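Local structure of extracellular PQQ-dependent sugar dehydrogenase (Coprinopsis cinerea, 6JT6) at residues A52-G63 with V140-P151. The protein probably oxidises sugars with a PQQ-dependent catalytic domain and passes the electrons on through the haem b-binding cytochrome domain described here. Numbering follows the deposited sequence.
With HEM (protoporphyrin IX containing Fe), chain C; ACT (acetate ion), chain F.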
loop_
_atom_site.group_PDB
_atom_site.type_symbol
_atom_site.label_atom_id
_atom_site.label_comp_id
_atom_site.label_asym_id
_atom_site.label_seq_id
_atom_site.Cartn_x
_atom_site.Cartn_y
_atom_site.Cartn_z
ATOM N N ALA A 52 15.170 -2.135 4.872
ATOM C CA ALA A 52 14.913 -1.526 6.184
ATOM C C ALA A 52 15.444 -0.097 6.295
ATOM O O ALA A 52 15.009 0.674 7.149
ATOM C CB ALA A 52 15.518 -2.382 7.278
ATOM N N SER A 53 16.400 0.250 5.453
ATOM C CA SER A 53 16.982 1.576 5.499
ATOM C C SER A 53 16.203 2.626 4.705
ATOM O O SER A 53 16.547 3.815 4.775
ATOM C CB SER A 53 18.433 1.509 5.021
ATOM O OG SER A 53 18.515 1.085 3.645
ATOM N N ALA A 54 15.195 2.192 3.934
ATOM C CA ALA A 54 14.385 3.103 3.116
ATOM C C ALA A 54 13.666 4.114 3.987
ATOM O O ALA A 54 13.319 3.822 5.125
ATOM C CB ALA A 54 13.363 2.327 2.266
ATOM N N GLY A 55 13.359 5.283 3.436
ATOM C CA GLY A 55 12.671 6.314 4.231
ATOM C C GLY A 55 11.166 6.128 4.326
ATOM O O GLY A 55 10.600 6.080 5.430
ATOM N N TRP A 56 10.522 6.006 3.167
ATOM C CA TRP A 56 9.091 5.691 3.121
ATOM C C TRP A 56 8.723 5.038 1.782
ATOM O O TRP A 56 9.494 5.077 0.816
ATOM C CB TRP A 56 8.232 6.944 3.391
ATOM C CG TRP A 56 8.423 8.131 2.465
ATOM C CD1 TRP A 56 9.145 9.267 2.720
ATOM C CD2 TRP A 56 7.832 8.307 1.160
ATOM N NE1 TRP A 56 9.049 10.142 1.636
ATOM C CE2 TRP A 56 8.239 9.575 0.678
ATOM C CE3 TRP A 56 7.000 7.494 0.342
ATOM C CZ2 TRP A 56 7.812 10.083 -0.568
ATOM C CZ3 TRP A 56 6.577 7.992 -0.903
ATOM C CH2 TRP A 56 6.986 9.279 -1.341
ATOM N N ILE A 57 7.548 4.408 1.753
ATOM C CA ILE A 57 7.072 3.654 0.602
ATOM C C ILE A 57 5.587 4.000 0.463
ATOM O O ILE A 57 4.841 3.963 1.449
ATOM C CB ILE A 57 7.214 2.134 0.830
ATOM C CG1 ILE A 57 8.623 1.774 1.334
ATOM C CG2 ILE A 57 6.794 1.342 -0.450
ATOM C CD1 ILE A 57 8.756 0.335 1.848
ATOM N N GLY A 58 5.169 4.316 -0.756
ATOM C CA GLY A 58 3.820 4.787 -1.015
ATOM C C GLY A 58 3.252 4.437 -2.373
ATOM O O GLY A 58 3.930 3.855 -3.228
ATOM N N ASN A 59 1.965 4.725 -2.542
ATOM C CA ASN A 59 1.313 4.450 -3.813
ATOM C C ASN A 59 0.419 5.604 -4.231
ATOM O O ASN A 59 0.270 6.579 -3.507
ATOM C CB ASN A 59 0.533 3.109 -3.789
ATOM C CG ASN A 59 -0.545 3.056 -2.715
ATOM O OD1 ASN A 59 -1.021 4.077 -2.241
ATOM N ND2 ASN A 59 -0.939 1.845 -2.332
ATOM N N SER A 60 -0.147 5.473 -5.422
ATOM C CA SER A 60 -1.304 6.242 -5.834
ATOM C C SER A 60 -2.310 5.206 -6.316
ATOM O O SER A 60 -1.968 4.330 -7.123
ATOM C CB SER A 60 -0.955 7.200 -6.959
ATOM O OG SER A 60 -2.172 7.715 -7.494
ATOM N N LEU A 61 -3.542 5.318 -5.830
ATOM C CA LEU A 61 -4.595 4.354 -6.162
ATOM C C LEU A 61 -5.199 4.559 -7.573
ATOM O O LEU A 61 -5.977 3.744 -8.029
ATOM C CB LEU A 61 -5.659 4.294 -5.034
ATOM C CG LEU A 61 -5.208 3.975 -3.589
ATOM C CD1 LEU A 61 -6.415 3.808 -2.653
ATOM C CD2 LEU A 61 -4.301 2.736 -3.562
ATOM N N GLY A 62 -4.818 5.640 -8.251
ATOM C CA GLY A 62 -5.301 5.907 -9.601
ATOM C C GLY A 62 -4.187 6.131 -10.599
ATOM O O GLY A 62 -4.475 6.494 -11.725
ATOM N N GLY A 63 -2.925 5.898 -10.192
ATOM C CA GLY A 63 -1.775 6.022 -11.078
ATOM C C GLY A 63 -1.056 7.357 -10.915
ATOM O O GLY A 63 0.030 7.443 -10.319
ATOM N N VAL A 140 -4.565 1.348 -13.190
ATOM C CA VAL A 140 -3.195 1.884 -13.195
ATOM C C VAL A 140 -2.909 2.391 -11.787
ATOM O O VAL A 140 -3.611 3.268 -11.304
ATOM C CB VAL A 140 -2.968 3.022 -14.215
ATOM C CG1 VAL A 140 -1.477 3.467 -14.227
ATOM C CG2 VAL A 140 -3.346 2.574 -15.634
ATOM N N PHE A 141 -1.879 1.822 -11.153
ATOM C CA PHE A 141 -1.448 2.265 -9.821
ATOM C C PHE A 141 -0.128 2.990 -9.944
ATOM O O PHE A 141 0.711 2.669 -10.811
ATOM C CB PHE A 141 -1.278 1.074 -8.840
ATOM C CG PHE A 141 -2.564 0.611 -8.166
ATOM C CD1 PHE A 141 -3.814 1.125 -8.521
ATOM C CD2 PHE A 141 -2.516 -0.399 -7.196
ATOM C CE1 PHE A 141 -4.995 0.669 -7.902
ATOM C CE2 PHE A 141 -3.679 -0.860 -6.568
ATOM C CZ PHE A 141 -4.935 -0.319 -6.927
ATOM N N GLY A 142 0.075 3.931 -9.034
ATOM C CA GLY A 142 1.363 4.581 -8.896
ATOM C C GLY A 142 2.138 3.933 -7.761
ATOM O O GLY A 142 1.555 3.253 -6.872
ATOM N N TRP A 143 3.463 4.057 -7.834
ATOM C CA TRP A 143 4.337 3.643 -6.720
ATOM C C TRP A 143 5.299 4.802 -6.462
ATOM O O TRP A 143 5.659 5.527 -7.398
ATOM C CB TRP A 143 5.092 2.317 -7.041
ATOM C CG TRP A 143 5.933 2.328 -8.262
ATOM C CD1 TRP A 143 5.557 1.970 -9.557
ATOM C CD2 TRP A 143 7.298 2.749 -8.349
ATOM N NE1 TRP A 143 6.619 2.120 -10.411
ATOM C CE2 TRP A 143 7.700 2.598 -9.712
ATOM C CE3 TRP A 143 8.243 3.203 -7.402
ATOM C CZ2 TRP A 143 9.013 2.891 -10.154
ATOM C CZ3 TRP A 143 9.553 3.511 -7.848
ATOM C CH2 TRP A 143 9.906 3.373 -9.227
ATOM N N ALA A 144 5.710 4.980 -5.212
ATOM C CA ALA A 144 6.633 6.057 -4.854
ATOM C C ALA A 144 7.494 5.598 -3.683
ATOM O O ALA A 144 7.041 4.798 -2.836
ATOM C CB ALA A 144 5.883 7.368 -4.525
ATOM N N PHE A 145 8.724 6.108 -3.617
ATOM C CA PHE A 145 9.696 5.546 -2.712
ATOM C C PHE A 145 10.717 6.595 -2.380
ATOM O O PHE A 145 11.236 7.257 -3.285
ATOM C CB PHE A 145 10.327 4.355 -3.433
ATOM C CG PHE A 145 11.338 3.580 -2.638
ATOM C CD1 PHE A 145 10.949 2.594 -1.733
ATOM C CD2 PHE A 145 12.715 3.769 -2.886
ATOM C CE1 PHE A 145 11.915 1.837 -1.043
ATOM C CE2 PHE A 145 13.669 3.008 -2.211
ATOM C CZ PHE A 145 13.267 2.049 -1.281
ATOM N N HIS A 146 11.007 6.758 -1.085
ATOM C CA HIS A 146 12.195 7.516 -0.687
ATOM C C HIS A 146 13.237 6.541 -0.174
ATOM O O HIS A 146 13.035 5.863 0.844
ATOM C CB HIS A 146 11.885 8.522 0.392
ATOM C CG HIS A 146 12.841 9.658 0.405
ATOM N ND1 HIS A 146 14.182 9.498 0.678
ATOM C CD2 HIS A 146 12.672 10.962 0.092
ATOM C CE1 HIS A 146 14.783 10.672 0.594
ATOM N NE2 HIS A 146 13.892 11.573 0.224
ATOM N N SER A 147 14.350 6.459 -0.881
ATOM C CA SER A 147 15.379 5.447 -0.596
ATOM C C SER A 147 16.116 5.608 0.726
ATOM O O SER A 147 16.789 4.670 1.173
ATOM C CB SER A 147 16.388 5.401 -1.767
ATOM O OG SER A 147 17.190 6.576 -1.776
ATOM N N THR A 148 16.049 6.780 1.357
ATOM C CA THR A 148 16.903 7.018 2.560
ATOM C C THR A 148 16.227 7.688 3.737
ATOM O O THR A 148 16.581 7.405 4.868
ATOM C CB THR A 148 18.168 7.870 2.271
ATOM O OG1 THR A 148 17.767 9.223 1.932
ATOM C CG2 THR A 148 19.029 7.222 1.120
ATOM N N THR A 149 15.304 8.614 3.474
ATOM C CA THR A 149 14.975 9.580 4.503
ATOM C C THR A 149 13.520 9.453 4.946
ATOM O O THR A 149 12.591 9.580 4.119
ATOM C CB THR A 149 15.310 11.019 4.045
ATOM O OG1 THR A 149 16.720 11.119 3.711
ATOM C CG2 THR A 149 14.944 12.071 5.144
ATOM N N LYS A 150 13.344 9.188 6.249
ATOM C CA LYS A 150 12.015 9.088 6.902
ATOM C C LYS A 150 11.212 10.384 6.815
ATOM O O LYS A 150 11.790 11.458 6.576
ATOM C CB LYS A 150 12.140 8.764 8.387
ATOM C CG LYS A 150 12.921 7.519 8.765
ATOM C CD LYS A 150 12.225 6.219 8.435
ATOM C CE LYS A 150 13.223 5.083 8.626
ATOM N NZ LYS A 150 12.550 3.776 8.916
ATOM N N PRO A 151 9.869 10.293 7.027
ATOM C CA PRO A 151 9.134 11.536 7.210
ATOM C C PRO A 151 9.760 12.344 8.368
ATOM O O PRO A 151 10.405 11.785 9.260
ATOM C CB PRO A 151 7.704 11.043 7.532
ATOM C CG PRO A 151 7.607 9.758 6.760
ATOM C CD PRO A 151 8.945 9.121 7.022
HETATM C CHA HEM C . 5.415 11.835 -9.536
HETATM C CHB HEM C . 6.448 15.686 -6.745
HETATM C CHC HEM C . 5.180 13.201 -2.788
HETATM C CHD HEM C . 3.339 9.697 -5.697
HETATM C C1A HEM C . 5.854 13.076 -9.112
HETATM C C2A HEM C . 6.474 14.038 -9.951
HETATM C C3A HEM C . 6.772 15.115 -9.148
HETATM C C4A HEM C . 6.337 14.827 -7.825
HETATM C CMA HEM C . 7.448 16.407 -9.581
HETATM C CAA HEM C . 6.751 13.909 -11.441
HETATM C CBA HEM C . 7.776 12.813 -11.786
HETATM C CGA HEM C . 9.078 12.899 -11.035
HETATM O O1A HEM C . 9.412 12.031 -10.184
HETATM O O2A HEM C . 9.852 13.853 -11.264
HETATM C C1B HEM C . 6.214 15.341 -5.418
HETATM C C2B HEM C . 6.530 16.205 -4.315
HETATM C C3B HEM C . 6.212 15.486 -3.180
HETATM C C4B HEM C . 5.684 14.181 -3.642
HETATM C CMB HEM C . 7.137 17.619 -4.416
HETATM C CAB HEM C . 6.303 15.847 -1.737
HETATM C CBB HEM C . 7.275 16.592 -1.223
HETATM C C1C HEM C . 4.477 12.048 -3.233
HETATM C C2C HEM C . 3.868 11.093 -2.388
HETATM C C3C HEM C . 3.332 10.087 -3.204
HETATM C C4C HEM C . 3.650 10.426 -4.572
HETATM C CMC HEM C . 3.799 11.228 -0.877
HETATM C CAC HEM C . 2.556 8.901 -2.744
HETATM C CBC HEM C . 2.850 8.266 -1.588
HETATM C C1D HEM C . 3.853 9.999 -6.967
HETATM C C2D HEM C . 3.614 9.124 -8.135
HETATM C C3D HEM C . 4.163 9.718 -9.201
HETATM C C4D HEM C . 4.738 10.974 -8.675
HETATM C CMD HEM C . 2.897 7.800 -8.173
HETATM C CAD HEM C . 4.232 9.170 -10.626
HETATM C CBD HEM C . 2.984 9.392 -11.461
HETATM C CGD HEM C . 2.913 10.845 -11.846
HETATM O O1D HEM C . 1.963 11.594 -11.489
HETATM O O2D HEM C . 3.849 11.315 -12.508
HETATM N NA HEM C . 5.805 13.565 -7.804
HETATM N NB HEM C . 5.725 14.174 -4.979
HETATM N NC HEM C . 4.372 11.605 -4.532
HETATM N ND HEM C . 4.509 11.129 -7.345
HETATM FE FE HEM C . 5.083 12.599 -6.219
HETATM C C ACT F . -7.111 2.883 -11.117
HETATM O O ACT F . -6.850 3.358 -12.305
HETATM O OXT ACT F . -7.896 3.265 -10.214
HETATM C CH3 ACT F . -6.415 1.703 -10.600
HETATM O O HOH W 1 16.815 5.501 6.720
HETATM O O HOH W 2 10.788 3.772 6.936
#
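Trp56 and His146 meet across two antiparallel strands, 56-60 and 138-146, that pair side by side in the haem-bearing sheet of this cellobiose dehydrogenase-type cytochrome domain. His146 CB sits over one face of the indole, 3.6 Å from the centroid of the five-membered ring of Trp56, a CH-pi contact, while the imidazole plane is turned 50° from the indole. With CG between its backbone N and carbonyl carbon (chi1 58°), Trp56 lies along the sheet, its CZ3 3.7 Å from Ala144 CB and its CH2 reaching the porphyrin; NE1 gives a hydrogen bond to Tyr162 O. Were Trp56 an alanine, His146 CB would lose the ring face it rests on, a gap would probably open beside the haem, and Tyr162 O would probably lack its indole donor. Small residues suit the haem-facing positions: a CB on Gly58 would strike the haem vinyl carbon CBC, whereas Ala144 CB just fits against the methine CHD. On the reverse face Phe145 and Ile57 run side by side, and Phe145 CZ ends 3.6 Å from Ala54 CB. Gly55, where a CB would hit Thr149 O, and Trp56 both face His146 in a classic beta bulge, Gly55 N donating to His146 O at 2.7 Å and Trp56 N only weakly.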